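Local coordinates for CELL WALL surface anchor family protein (PDB 3ZGH), which binds keratin 10 through this basic domain of MSCRAMM fold, part of a serine-rich repeat surface protein of Streptococcus pneumoniae, and probably serves in host-cell adhesion, at residues M96-S101 with Q132-T137; G55-F60 with S158-I163; T29-G34 with K48-N53; K110-D115 with G154-W159. All blocks are in the same frame, centred on the assembly; numbering follows the deposited sequence.

Interaction 1. Residues M96-S101 with Q132-T137. With ACT (acetate ion), chain D.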
loop_
_atom_site.group_PDB
_atom_site.type_symbol
_atom_site.label_atom_id
_atom_site.label_comp_id
_atom_site.label_asym_id
_atom_site.label_seq_id
_atom_site.Cartn_x
_atom_site.Cartn_y
_atom_site.Cartn_z
ATOM N N MET A 96 9.014 -4.687 0.810
ATOM C CA MET A 96 7.905 -3.799 1.149
ATOM C C MET A 96 7.627 -3.765 2.655
ATOM O O MET A 96 7.088 -2.790 3.156
ATOM C CB MET A 96 6.598 -4.266 0.496
ATOM C CG MET A 96 6.636 -4.441 -1.001
ATOM S SD MET A 96 6.368 -2.943 -1.952
ATOM C CE MET A 96 4.823 -2.258 -1.286
ATOM N N LEU A 97 7.909 -4.864 3.343
ATOM C CA LEU A 97 7.399 -5.051 4.706
ATOM C C LEU A 97 8.406 -5.847 5.536
ATOM O O LEU A 97 8.882 -6.890 5.112
ATOM C CB LEU A 97 6.056 -5.767 4.653
ATOM C CG LEU A 97 5.393 -6.066 6.009
ATOM C CD1 LEU A 97 4.821 -4.802 6.619
ATOM C CD2 LEU A 97 4.316 -7.101 5.796
ATOM N N THR A 98 8.763 -5.334 6.703
ATOM C CA THR A 98 9.573 -6.125 7.634
ATOM C C THR A 98 8.722 -6.236 8.890
ATOM O O THR A 98 7.909 -5.339 9.177
ATOM C CB THR A 98 10.920 -5.474 7.962
ATOM O OG1 THR A 98 10.684 -4.207 8.585
ATOM C CG2 THR A 98 11.746 -5.270 6.703
ATOM N N LEU A 99 8.862 -7.351 9.606
ATOM C CA LEU A 99 7.944 -7.672 10.701
ATOM C C LEU A 99 8.722 -8.001 11.963
ATOM O O LEU A 99 9.762 -8.669 11.905
ATOM C CB LEU A 99 7.085 -8.874 10.317
ATOM C CG LEU A 99 6.121 -8.650 9.149
ATOM C CD1 LEU A 99 5.348 -9.927 8.892
ATOM C CD2 LEU A 99 5.160 -7.486 9.440
ATOM N N GLY A 100 8.240 -7.517 13.100
ATOM C CA GLY A 100 8.871 -7.840 14.361
ATOM C C GLY A 100 8.774 -9.319 14.721
ATOM O O GLY A 100 8.100 -10.101 14.048
ATOM N N SER A 101 9.418 -9.678 15.827
ATOM C CA SER A 101 9.571 -11.066 16.249
ATOM C C SER A 101 8.289 -11.807 16.649
ATOM O O SER A 101 8.236 -13.037 16.525
ATOM C CB SER A 101 10.544 -11.094 17.415
ATOM O OG SER A 101 11.800 -10.691 16.923
ATOM N N GLN A 132 12.695 -12.467 0.363
ATOM C CA GLN A 132 13.176 -11.773 1.549
ATOM C C GLN A 132 13.385 -10.305 1.115
ATOM O O GLN A 132 12.565 -9.826 0.329
ATOM C CB GLN A 132 14.450 -12.441 2.066
ATOM C CG GLN A 132 14.395 -13.951 2.267
ATOM C CD GLN A 132 15.619 -14.462 2.987
ATOM O OE1 GLN A 132 15.888 -14.066 4.122
ATOM N NE2 GLN A 132 16.374 -15.336 2.336
ATOM N N GLY A 133 14.436 -9.573 1.528
ATOM C CA GLY A 133 15.617 -10.018 2.266
ATOM C C GLY A 133 15.466 -10.126 3.777
ATOM O O GLY A 133 15.554 -11.205 4.362
ATOM N N SER A 134 15.254 -8.993 4.428
ATOM C CA SER A 134 15.023 -9.011 5.863
ATOM C C SER A 134 13.521 -9.018 6.106
ATOM O O SER A 134 13.066 -8.984 7.257
ATOM C CB SER A 134 15.660 -7.795 6.533
ATOM O OG SER A 134 14.953 -6.608 6.211
ATOM N N GLY A 135 12.756 -9.080 5.014
ATOM C CA GLY A 135 11.313 -8.956 5.083
ATOM C C GLY A 135 10.620 -9.625 3.912
ATOM O O GLY A 135 11.057 -10.676 3.443
ATOM N N TYR A 136 9.540 -9.004 3.447
ATOM C CA TYR A 136 8.625 -9.609 2.487
ATOM C C TYR A 136 8.353 -8.671 1.302
ATOM O O TYR A 136 8.364 -7.430 1.450
ATOM C CB TYR A 136 7.277 -9.912 3.175
ATOM C CG TYR A 136 7.341 -10.912 4.303
ATOM C CD1 TYR A 136 7.099 -12.264 4.075
ATOM C CD2 TYR A 136 7.649 -10.512 5.587
ATOM C CE1 TYR A 136 7.180 -13.197 5.092
ATOM C CE2 TYR A 136 7.721 -11.441 6.633
ATOM C CZ TYR A 136 7.487 -12.780 6.372
ATOM O OH TYR A 136 7.551 -13.705 7.395
ATOM N N THR A 137 8.067 -9.260 0.146
ATOM C CA THR A 137 7.383 -8.540 -0.933
ATOM C C THR A 137 6.282 -9.450 -1.443
ATOM O O THR A 137 6.129 -10.570 -0.964
ATOM C CB THR A 137 8.310 -8.229 -2.131
ATOM O OG1 THR A 137 9.631 -7.944 -1.669
ATOM C CG2 THR A 137 7.799 -7.034 -2.922
HETATM C C ACT D . 10.852 -3.965 12.700
HETATM O O ACT D . 11.328 -4.655 13.635
HETATM O OXT ACT D . 10.584 -4.588 11.643
HETATM C CH3 ACT D . 10.626 -2.478 12.848
HETATM O O HOH W 1 10.685 -9.264 8.549
#
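Three backbone hydrogen bonds join M96 and L97 to Y136. Y136 O takes two of them, from M96 N at 2.9 Å and from the more distant L97 N at 3.2 Å, while Y136 N returns a bond of 2.8 Å to L97 O. The same L97 O also receives a CA-H contact from G135. One water extends the pairing past the bridge, accepting from L99 N and donating to S134 O.

Apolar contacts flank these bonds. L99 reaches the Y136 ring with CD1, which lies 3.6 Å from CE2; the two side chains meet at about a right angle, and the methyl approaches the ring obliquely. M96 CG sits unusually tightly against T137 CG2, at 3.4 Å. Turned beside its own backbone N (chi1 -55°) and bent again at chi2 and chi3, the methionine then carries its sulfur away from T137. On T98 the branches divide the work: CG2 meets S134 OG at 3.5 Å, whereas OG1 hydrogen-bonds T171 and lies 3.1 Å from OXT of an acetate that probably came from the crystallisation liquor.

L97 and Y136 form a single antiparallel bridge between strand 97-99, at the rim of the three-stranded sheet, and strand 136-138, at the rim of the seven-stranded one. With two consecutive residues, M96 and L97, set against Y136, the arrangement is a classic beta bulge.

Interaction 2. Residues G55-F60 with S158-I163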
loop_
_atom_site.group_PDB
_atom_site.type_symbol
_atom_site.label_atom_id
_atom_site.label_comp_id
_atom_site.label_asym_id
_atom_site.label_seq_id
_atom_site.Cartn_x
_atom_site.Cartn_y
_atom_site.Cartn_z
ATOM N N GLY A 55 -5.609 -7.194 18.643
ATOM C CA GLY A 55 -5.094 -8.126 19.641
ATOM C C GLY A 55 -4.782 -9.530 19.110
ATOM O O GLY A 55 -3.924 -10.201 19.657
ATOM N N SER A 56 -5.466 -9.964 18.055
ATOM C CA SER A 56 -5.204 -11.269 17.442
ATOM C C SER A 56 -4.344 -11.139 16.183
ATOM O O SER A 56 -3.508 -12.010 15.906
ATOM C CB SER A 56 -6.512 -11.958 17.066
ATOM O OG SER A 56 -7.213 -12.284 18.252
ATOM N N LYS A 57 -4.558 -10.051 15.432
ATOM C CA LYS A 57 -3.844 -9.843 14.196
ATOM C C LYS A 57 -3.709 -8.364 13.874
ATOM O O LYS A 57 -4.462 -7.509 14.409
ATOM C CB LYS A 57 -4.572 -10.548 13.054
ATOM C CG LYS A 57 -6.005 -10.040 12.843
ATOM C CD LYS A 57 -6.743 -10.886 11.823
ATOM C CE LYS A 57 -8.131 -10.325 11.504
ATOM N NZ LYS A 57 -8.998 -10.354 12.721
ATOM N N LEU A 58 -2.745 -8.053 13.021
ATOM C CA LEU A 58 -2.705 -6.750 12.397
ATOM C C LEU A 58 -3.383 -6.881 11.041
ATOM O O LEU A 58 -3.119 -7.863 10.319
ATOM C CB LEU A 58 -1.272 -6.296 12.159
ATOM C CG LEU A 58 -0.369 -5.999 13.357
ATOM C CD1 LEU A 58 1.038 -5.539 12.890
ATOM C CD2 LEU A 58 -1.027 -4.945 14.284
ATOM N N THR A 59 -4.249 -5.926 10.714
ATOM C CA THR A 59 -4.825 -5.822 9.368
ATOM C C THR A 59 -4.256 -4.577 8.706
ATOM O O THR A 59 -4.339 -3.465 9.258
ATOM C CB THR A 59 -6.342 -5.712 9.436
ATOM O OG1 THR A 59 -6.846 -6.871 10.117
ATOM C CG2 THR A 59 -6.996 -5.609 8.016
ATOM N N PHE A 60 -3.668 -4.776 7.535
ATOM C CA PHE A 60 -3.063 -3.707 6.753
ATOM C C PHE A 60 -3.936 -3.426 5.526
ATOM O O PHE A 60 -4.353 -4.376 4.825
ATOM C CB PHE A 60 -1.679 -4.158 6.254
ATOM C CG PHE A 60 -0.613 -4.237 7.310
ATOM C CD1 PHE A 60 0.299 -3.210 7.462
ATOM C CD2 PHE A 60 -0.488 -5.360 8.126
ATOM C CE1 PHE A 60 1.316 -3.284 8.444
ATOM C CE2 PHE A 60 0.540 -5.463 9.052
ATOM C CZ PHE A 60 1.426 -4.410 9.230
ATOM N N SER A 158 -4.616 -5.497 0.645
ATOM C CA SER A 158 -4.800 -5.678 2.092
ATOM C C SER A 158 -4.383 -7.076 2.477
ATOM O O SER A 158 -4.464 -8.014 1.659
ATOM C CB SER A 158 -6.252 -5.445 2.529
ATOM O OG SER A 158 -7.095 -6.387 1.865
ATOM N N TRP A 159 -3.930 -7.219 3.729
ATOM C CA TRP A 159 -3.470 -8.519 4.244
ATOM C C TRP A 159 -3.539 -8.449 5.768
ATOM O O TRP A 159 -3.662 -7.344 6.339
ATOM C CB TRP A 159 -2.049 -8.841 3.772
ATOM C CG TRP A 159 -0.983 -7.878 4.229
ATOM C CD1 TRP A 159 -0.139 -8.013 5.330
ATOM C CD2 TRP A 159 -0.632 -6.641 3.618
ATOM N NE1 TRP A 159 0.679 -6.907 5.442
ATOM C CE2 TRP A 159 0.399 -6.052 4.402
ATOM C CE3 TRP A 159 -1.116 -5.945 2.501
ATOM C CZ2 TRP A 159 0.969 -4.827 4.089
ATOM C CZ3 TRP A 159 -0.541 -4.711 2.190
ATOM C CH2 TRP A 159 0.494 -4.172 2.983
ATOM N N THR A 160 -3.476 -9.609 6.407
ATOM C CA THR A 160 -3.413 -9.671 7.846
ATOM C C THR A 160 -2.119 -10.346 8.269
ATOM O O THR A 160 -1.481 -11.082 7.485
ATOM C CB THR A 160 -4.601 -10.462 8.412
ATOM O OG1 THR A 160 -4.580 -11.767 7.852
ATOM C CG2 THR A 160 -5.945 -9.771 8.064
ATOM N N VAL A 161 -1.734 -10.129 9.524
ATOM C CA VAL A 161 -0.527 -10.763 10.086
ATOM C C VAL A 161 -0.871 -11.160 11.513
ATOM O O VAL A 161 -1.273 -10.298 12.305
ATOM C CB VAL A 161 0.683 -9.791 10.113
ATOM C CG1 VAL A 161 1.920 -10.503 10.617
ATOM C CG2 VAL A 161 0.969 -9.183 8.704
ATOM N N PRO A 162 -0.710 -12.452 11.856
ATOM C CA PRO A 162 -1.057 -12.868 13.218
ATOM C C PRO A 162 -0.156 -12.206 14.250
ATOM O O PRO A 162 1.043 -12.019 13.999
ATOM C CB PRO A 162 -0.815 -14.391 13.217
ATOM C CG PRO A 162 -0.792 -14.795 11.749
ATOM C CD PRO A 162 -0.304 -13.583 10.995
ATOM N N ILE A 163 -0.723 -11.889 15.412
ATOM C CA ILE A 163 0.040 -11.399 16.556
ATOM C C ILE A 163 0.267 -12.567 17.525
ATOM O O ILE A 163 -0.688 -13.248 17.935
ATOM C CB ILE A 163 -0.726 -10.260 17.271
ATOM C CG1 ILE A 163 -0.790 -9.020 16.357
ATOM C CG2 ILE A 163 -0.081 -9.912 18.647
ATOM C CD1 ILE A 163 -1.808 -7.971 16.791
HETATM O O HOH W 2 -2.206 -13.118 20.254
#
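F60 lays its CB over the six-membered ring of W159, 3.6 Å from the centroid, and its ring continues beside the pyrrole part, offset from it. The two ring planes are only 8° apart but slid past each other, so that F60 CD2 comes to 3.3 Å from W159 NE1 with little overlap. The indole reaches this place because its CG stands between the backbone N and carbonyl carbon (chi1 62°), folding it back beneath the phenylalanine. V161 CG2 fills the next hollow, 3.8 Å from F60 CE2 and at the rim of the indole in its plane.

At the other end I163 is the bump. Its CD1 presses on the K57 backbone, 3.5 Å from K57 C; the I163 and L58 side chains cross at about a right angle, CD1 against CD2. On the reverse face the shaft of K57 passes over T160 CG2, with CD 4.0 Å away, before its amine pairs with D54.

Five backbone hydrogen bonds hold the strands, from I163 N-S56 O to W159 N-F60 O. The last bonded pair, F60 with W159, turns its aromatic groups inward, where F170 meets F60 edge-to-face. This is a regular antiparallel ladder at the middle of the seven-stranded sheet.

Interaction 3. Residues T29-G34 with K48-N53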
loop_
_atom_site.group_PDB
_atom_site.type_symbol
_atom_site.label_atom_id
_atom_site.label_comp_id
_atom_site.label_asym_id
_atom_site.label_seq_id
_atom_site.Cartn_x
_atom_site.Cartn_y
_atom_site.Cartn_z
ATOM N N THR A 29 -6.294 1.591 15.685
ATOM C CA THR A 29 -6.049 1.747 14.249
ATOM C C THR A 29 -5.208 3.016 14.043
ATOM O O THR A 29 -5.490 4.054 14.678
ATOM C CB THR A 29 -7.388 1.880 13.451
ATOM O OG1 THR A 29 -8.115 0.654 13.561
ATOM C CG2 THR A 29 -7.146 2.166 11.939
ATOM N N LYS A 30 -4.179 2.929 13.217
ATOM C CA LYS A 30 -3.457 4.124 12.819
ATOM C C LYS A 30 -3.532 4.266 11.319
ATOM O O LYS A 30 -3.456 3.263 10.587
ATOM C CB LYS A 30 -1.997 4.059 13.273
ATOM C CG LYS A 30 -1.830 4.246 14.798
ATOM C CD LYS A 30 -0.369 4.064 15.215
ATOM C CE LYS A 30 -0.109 4.712 16.559
ATOM N NZ LYS A 30 1.305 4.526 17.017
ATOM N N VAL A 31 -3.690 5.494 10.853
ATOM C CA VAL A 31 -3.651 5.761 9.418
ATOM C C VAL A 31 -2.436 6.640 9.116
ATOM O O VAL A 31 -2.257 7.725 9.731
ATOM C CB VAL A 31 -4.936 6.473 8.981
ATOM C CG1 VAL A 31 -4.889 6.881 7.478
ATOM C CG2 VAL A 31 -6.190 5.610 9.301
ATOM N N TYR A 32 -1.610 6.189 8.180
ATOM C CA TYR A 32 -0.423 6.917 7.727
ATOM C C TYR A 32 -0.676 7.317 6.291
ATOM O O TYR A 32 -1.332 6.554 5.556
ATOM C CB TYR A 32 0.792 6.012 7.729
ATOM C CG TYR A 32 1.137 5.441 9.086
ATOM C CD1 TYR A 32 2.038 6.091 9.919
ATOM C CD2 TYR A 32 0.564 4.261 9.531
ATOM C CE1 TYR A 32 2.356 5.587 11.166
ATOM C CE2 TYR A 32 0.882 3.749 10.778
ATOM C CZ TYR A 32 1.775 4.415 11.574
ATOM O OH TYR A 32 2.064 3.911 12.803
ATOM N N THR A 33 -0.163 8.480 5.871
ATOM C CA THR A 33 -0.238 8.854 4.456
ATOM C C THR A 33 1.123 9.431 4.071
ATOM O O THR A 33 1.914 9.852 4.947
ATOM C CB THR A 33 -1.304 9.927 4.156
ATOM O OG1 THR A 33 -0.959 11.162 4.814
ATOM C CG2 THR A 33 -2.712 9.500 4.617
ATOM N N GLY A 34 1.404 9.445 2.776
ATOM C CA GLY A 34 2.626 10.060 2.311
ATOM C C GLY A 34 2.461 10.368 0.832
ATOM O O GLY A 34 1.393 10.136 0.217
ATOM N N LYS A 48 -1.941 5.702 1.272
ATOM C CA LYS A 48 -2.514 5.615 2.591
ATOM C C LYS A 48 -2.231 4.189 3.080
ATOM O O LYS A 48 -2.357 3.223 2.314
ATOM C CB LYS A 48 -4.003 5.891 2.539
ATOM C CG LYS A 48 -4.708 5.715 3.894
ATOM C CD LYS A 48 -6.244 5.928 3.787
ATOM C CE LYS A 48 -6.590 7.396 3.576
ATOM N NZ LYS A 48 -8.068 7.673 3.484
ATOM N N LEU A 49 -1.830 4.067 4.344
ATOM C CA LEU A 49 -1.671 2.765 4.957
ATOM C C LEU A 49 -2.462 2.802 6.270
ATOM O O LEU A 49 -2.156 3.616 7.182
ATOM C CB LEU A 49 -0.199 2.465 5.229
ATOM C CG LEU A 49 0.017 1.089 5.867
ATOM C CD1 LEU A 49 -0.111 -0.030 4.834
ATOM C CD2 LEU A 49 1.383 1.028 6.565
ATOM N N LYS A 50 -3.494 1.966 6.347
ATOM C CA LYS A 50 -4.270 1.835 7.561
ATOM C C LYS A 50 -3.857 0.526 8.232
ATOM O O LYS A 50 -3.813 -0.511 7.571
ATOM C CB LYS A 50 -5.752 1.815 7.199
ATOM C CG LYS A 50 -6.704 1.612 8.405
ATOM C CD LYS A 50 -8.164 1.628 7.899
ATOM C CE LYS A 50 -9.145 1.165 8.977
ATOM N NZ LYS A 50 -10.511 0.830 8.422
ATOM N N VAL A 51 -3.525 0.574 9.525
ATOM C CA VAL A 51 -3.133 -0.617 10.260
ATOM C C VAL A 51 -3.965 -0.729 11.562
ATOM O O VAL A 51 -3.975 0.193 12.414
ATOM C CB VAL A 51 -1.641 -0.546 10.630
ATOM C CG1 VAL A 51 -1.167 -1.872 11.256
ATOM C CG2 VAL A 51 -0.796 -0.188 9.361
ATOM N N THR A 52 -4.691 -1.840 11.672
ATOM C CA THR A 52 -5.556 -2.104 12.811
ATOM C C THR A 52 -4.986 -3.294 13.568
ATOM O O THR A 52 -4.659 -4.315 12.983
ATOM C CB THR A 52 -6.976 -2.446 12.346
ATOM O OG1 THR A 52 -7.550 -1.293 11.718
ATOM C CG2 THR A 52 -7.877 -2.812 13.531
ATOM N N ASN A 53 -4.871 -3.136 14.875
ATOM C CA ASN A 53 -4.450 -4.173 15.784
ATOM C C ASN A 53 -5.667 -4.481 16.653
ATOM O O ASN A 53 -6.131 -3.603 17.428
ATOM C CB ASN A 53 -3.302 -3.623 16.599
ATOM C CG ASN A 53 -2.818 -4.576 17.670
ATOM O OD1 ASN A 53 -3.547 -5.452 18.127
ATOM N ND2 ASN A 53 -1.583 -4.356 18.122
#
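T29 OG1 and T52 OG1 share the shortest polar bond of the contact, 2.7 Å, and either hydroxyl could be the donor. They face each other across a beta hairpin, strands 28-38 and 43-53, which forms one border of the seven-stranded antiparallel sheet. Both hydroxyls lie beside their own backbone N, with chi1 near -65° in each threonine, and this shared setting brings them together at a non-hydrogen-bonded pair.

The backbone ladder is regular. K30 and V51 exchange two hydrogen bonds, as do Y32 and L49; the bond from Y32 N to L49 O is nearly straight, with an angle of 174° at the hydrogen. Between and beyond these pairs, CA-H groups of T29, V31, K48 and K50 lean on the carbonyl oxygens opposite.

On the face bearing T29, V31 and T33, aliphatic parts of lysines form a thin apolar layer. K50 runs out extended from its CG, which touches T29 CG2 at 3.6 Å and V31 CG2 at 4.1 Å, so that this one methylene spans two neighbours. K48 CG packs against V31 CG1 at 3.8 Å before its chain bends at chi3.

The other face turns toward the second sheet: L49 and V51 are buried there against F172 and F170 respectively. Y32 and K30 both reach E195, the tyrosine through a hydrogen bond from its hydroxyl and the lysine through a salt bridge. Closer to the backbone, the edge of the Y32 ring passes the opposite strand, where L49 O lies near the ring plane, 3.7 Å from Y32 CD2.

Interaction 4. Residues K110-D115 with G154-W159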
loop_
_atom_site.group_PDB
_atom_site.type_symbol
_atom_site.label_atom_id
_atom_site.label_comp_id
_atom_site.label_asym_id
_atom_site.label_seq_id
_atom_site.Cartn_x
_atom_site.Cartn_y
_atom_site.Cartn_z
ATOM N N LYS A 110 -4.912 -9.406 -0.780
ATOM C CA LYS A 110 -6.010 -9.133 -1.691
ATOM C C LYS A 110 -5.667 -7.858 -2.452
ATOM O O LYS A 110 -5.031 -6.943 -1.890
ATOM C CB LYS A 110 -7.305 -8.950 -0.912
ATOM C CG LYS A 110 -7.819 -10.239 -0.228
ATOM C CD LYS A 110 -9.171 -9.978 0.427
ATOM C CE LYS A 110 -9.599 -11.102 1.385
ATOM N NZ LYS A 110 -9.771 -12.430 0.717
ATOM N N ASN A 111 -6.026 -7.808 -3.726
ATOM C CA ASN A 111 -5.824 -6.592 -4.542
ATOM C C ASN A 111 -7.148 -6.172 -5.152
ATOM O O ASN A 111 -7.916 -7.031 -5.624
ATOM C CB ASN A 111 -4.855 -6.881 -5.690
ATOM C CG ASN A 111 -3.481 -7.228 -5.212
ATOM O OD1 ASN A 111 -2.810 -6.403 -4.616
ATOM N ND2 ASN A 111 -3.035 -8.439 -5.496
ATOM N N TYR A 112 -7.417 -4.882 -5.169
ATOM C CA TYR A 112 -8.677 -4.391 -5.690
ATOM C C TYR A 112 -8.593 -2.919 -6.018
ATOM O O TYR A 112 -7.670 -2.244 -5.581
ATOM C CB TYR A 112 -9.855 -4.688 -4.740
ATOM C CG TYR A 112 -9.682 -4.370 -3.286
ATOM C CD1 TYR A 112 -10.325 -3.268 -2.723
ATOM C CD2 TYR A 112 -8.924 -5.191 -2.450
ATOM C CE1 TYR A 112 -10.181 -2.955 -1.334
ATOM C CE2 TYR A 112 -8.779 -4.888 -1.067
ATOM C CZ TYR A 112 -9.415 -3.764 -0.527
ATOM O OH TYR A 112 -9.306 -3.446 0.817
ATOM N N ILE A 113 -9.524 -2.445 -6.849
ATOM C CA ILE A 113 -9.644 -1.037 -7.141
ATOM C C ILE A 113 -10.690 -0.482 -6.183
ATOM O O ILE A 113 -11.759 -1.101 -5.992
ATOM C CB ILE A 113 -10.089 -0.807 -8.593
ATOM C CG1 ILE A 113 -9.041 -1.375 -9.564
ATOM C CG2 ILE A 113 -10.332 0.687 -8.865
ATOM C CD1 ILE A 113 -7.718 -0.624 -9.523
ATOM N N THR A 114 -10.391 0.668 -5.578
ATOM C CA THR A 114 -11.339 1.342 -4.707
ATOM C C THR A 114 -11.718 2.683 -5.274
ATOM O O THR A 114 -10.923 3.323 -5.976
ATOM C CB THR A 114 -10.774 1.589 -3.289
ATOM O OG1 THR A 114 -9.457 2.141 -3.401
ATOM C CG2 THR A 114 -10.717 0.277 -2.492
ATOM N N ASP A 115 -12.923 3.125 -4.959
ATOM C CA ASP A 115 -13.355 4.437 -5.402
ATOM C C ASP A 115 -12.842 5.504 -4.440
ATOM O O ASP A 115 -12.114 5.212 -3.494
ATOM C CB ASP A 115 -14.884 4.503 -5.609
ATOM C CG ASP A 115 -15.685 4.436 -4.302
ATOM O OD1 ASP A 115 -15.156 4.732 -3.201
ATOM O OD2 ASP A 115 -16.892 4.109 -4.394
ATOM N N GLY A 154 -8.390 4.272 -6.490
ATOM C CA GLY A 154 -7.088 3.864 -5.986
ATOM C C GLY A 154 -6.826 2.383 -6.188
ATOM O O GLY A 154 -7.734 1.580 -6.381
ATOM N N LEU A 155 -5.561 2.021 -6.132
ATOM C CA LEU A 155 -5.146 0.636 -6.222
ATOM C C LEU A 155 -4.805 0.199 -4.799
ATOM O O LEU A 155 -3.873 0.753 -4.167
ATOM C CB LEU A 155 -3.919 0.540 -7.121
ATOM C CG LEU A 155 -3.321 -0.851 -7.324
ATOM C CD1 LEU A 155 -4.351 -1.819 -7.857
ATOM C CD2 LEU A 155 -2.133 -0.753 -8.272
ATOM N N THR A 156 -5.558 -0.786 -4.300
ATOM C CA THR A 156 -5.565 -1.117 -2.874
ATOM C C THR A 156 -5.201 -2.584 -2.675
ATOM O O THR A 156 -5.655 -3.469 -3.445
ATOM C CB THR A 156 -6.953 -0.817 -2.259
ATOM O OG1 THR A 156 -7.249 0.597 -2.363
ATOM C CG2 THR A 156 -7.037 -1.253 -0.779
ATOM N N SER A 157 -4.345 -2.844 -1.676
ATOM C CA SER A 157 -3.936 -4.182 -1.315
ATOM C C SER A 157 -4.173 -4.320 0.188
ATOM O O SER A 157 -3.974 -3.332 0.947
ATOM C CB SER A 157 -2.453 -4.377 -1.633
ATOM O OG SER A 157 -2.172 -4.324 -3.047
ATOM N N SER A 158 -4.616 -5.497 0.645
ATOM C CA SER A 158 -4.800 -5.678 2.092
ATOM C C SER A 158 -4.383 -7.076 2.477
ATOM O O SER A 158 -4.464 -8.014 1.659
ATOM C CB SER A 158 -6.252 -5.445 2.529
ATOM O OG SER A 158 -7.095 -6.387 1.865
ATOM N N TRP A 159 -3.930 -7.219 3.729
ATOM C CA TRP A 159 -3.470 -8.519 4.244
ATOM C C TRP A 159 -3.539 -8.449 5.768
ATOM O O TRP A 159 -3.662 -7.344 6.339
ATOM C CB TRP A 159 -2.049 -8.841 3.772
ATOM C CG TRP A 159 -0.983 -7.878 4.229
ATOM C CD1 TRP A 159 -0.139 -8.013 5.330
ATOM C CD2 TRP A 159 -0.632 -6.641 3.618
ATOM N NE1 TRP A 159 0.679 -6.907 5.442
ATOM C CE2 TRP A 159 0.399 -6.052 4.402
ATOM C CE3 TRP A 159 -1.116 -5.945 2.501
ATOM C CZ2 TRP A 159 0.969 -4.827 4.089
ATOM C CZ3 TRP A 159 -0.541 -4.711 2.190
ATOM C CH2 TRP A 159 0.494 -4.172 2.983
HETATM O O HOH W 3 -9.788 -5.555 2.510
#
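Antiparallel strand pairing, largely buried, joins K110-D115 to G154-W159 within the seven-stranded sheet, and side-chain hydroxyls supplement it on both faces. Six backbone hydrogen bonds link K110 with S158, Y112 with T156 and T114 with G154, two for each pair.

On one face S157 OG donates to N111 OD1 at 2.7 Å, approaching almost head-on to the amide carbonyl. N111 ND2 is in turn hydrogen-bonded to N125 O and S127 OG, so both ends of the amide are engaged and its rotation is fixed. Farther along this face, I113 CD1 and L155 CD1 meet at 3.9 Å.

The reverse face centres on T156. Its CB lies over the face of the Y112 ring, 4.2 Å from the centroid, and CG2 touches CZ at 3.5 Å. The tyrosine comes across the threonine because chi1 of 47° sets CG between the backbone N and the carbonyl carbon, which swings the ring over T156. T156 OG1 points to the other neighbour, meeting T114 OG1 at 2.9 Å with the donor undecided, and also bonds T63 OG1. S158 OG is at the ring edge, in plane, 3.7 Å from Y112 CE2; a water bridges it to Y112 OH.

Strand 154-162 thus lies between strands 109-114 and 57-65, its L155 and S157 bonding through their backbones to V64 and Y62, while strand 120-131 pairs with the other edge of 109-114.

How the interactions relate
Interactions 2, 3 and 4 are three joints of the seven-stranded sheet, 3 separated from 2 by the pairing of 43-53 with 57-65. Interaction 3 pairs strands 28-38 and 43-53, interaction 2 pairs 57-65 with 154-162, and interaction 4 adds 109-114 to the opposite side of 154-162. The centres of 2 and 3 are about 12 Å apart, and the two contacts touch through a probable hydrogen bond from T59 N to T52 O; 2 and 4 share S158 and W159. Along the chain interaction 3 closes first, whereas interaction 1 lies wholly between the segments of interaction 2 and alternates with 4. In interaction 1, L97 packs on W159 and L99 on V161, where the two sheets pack together.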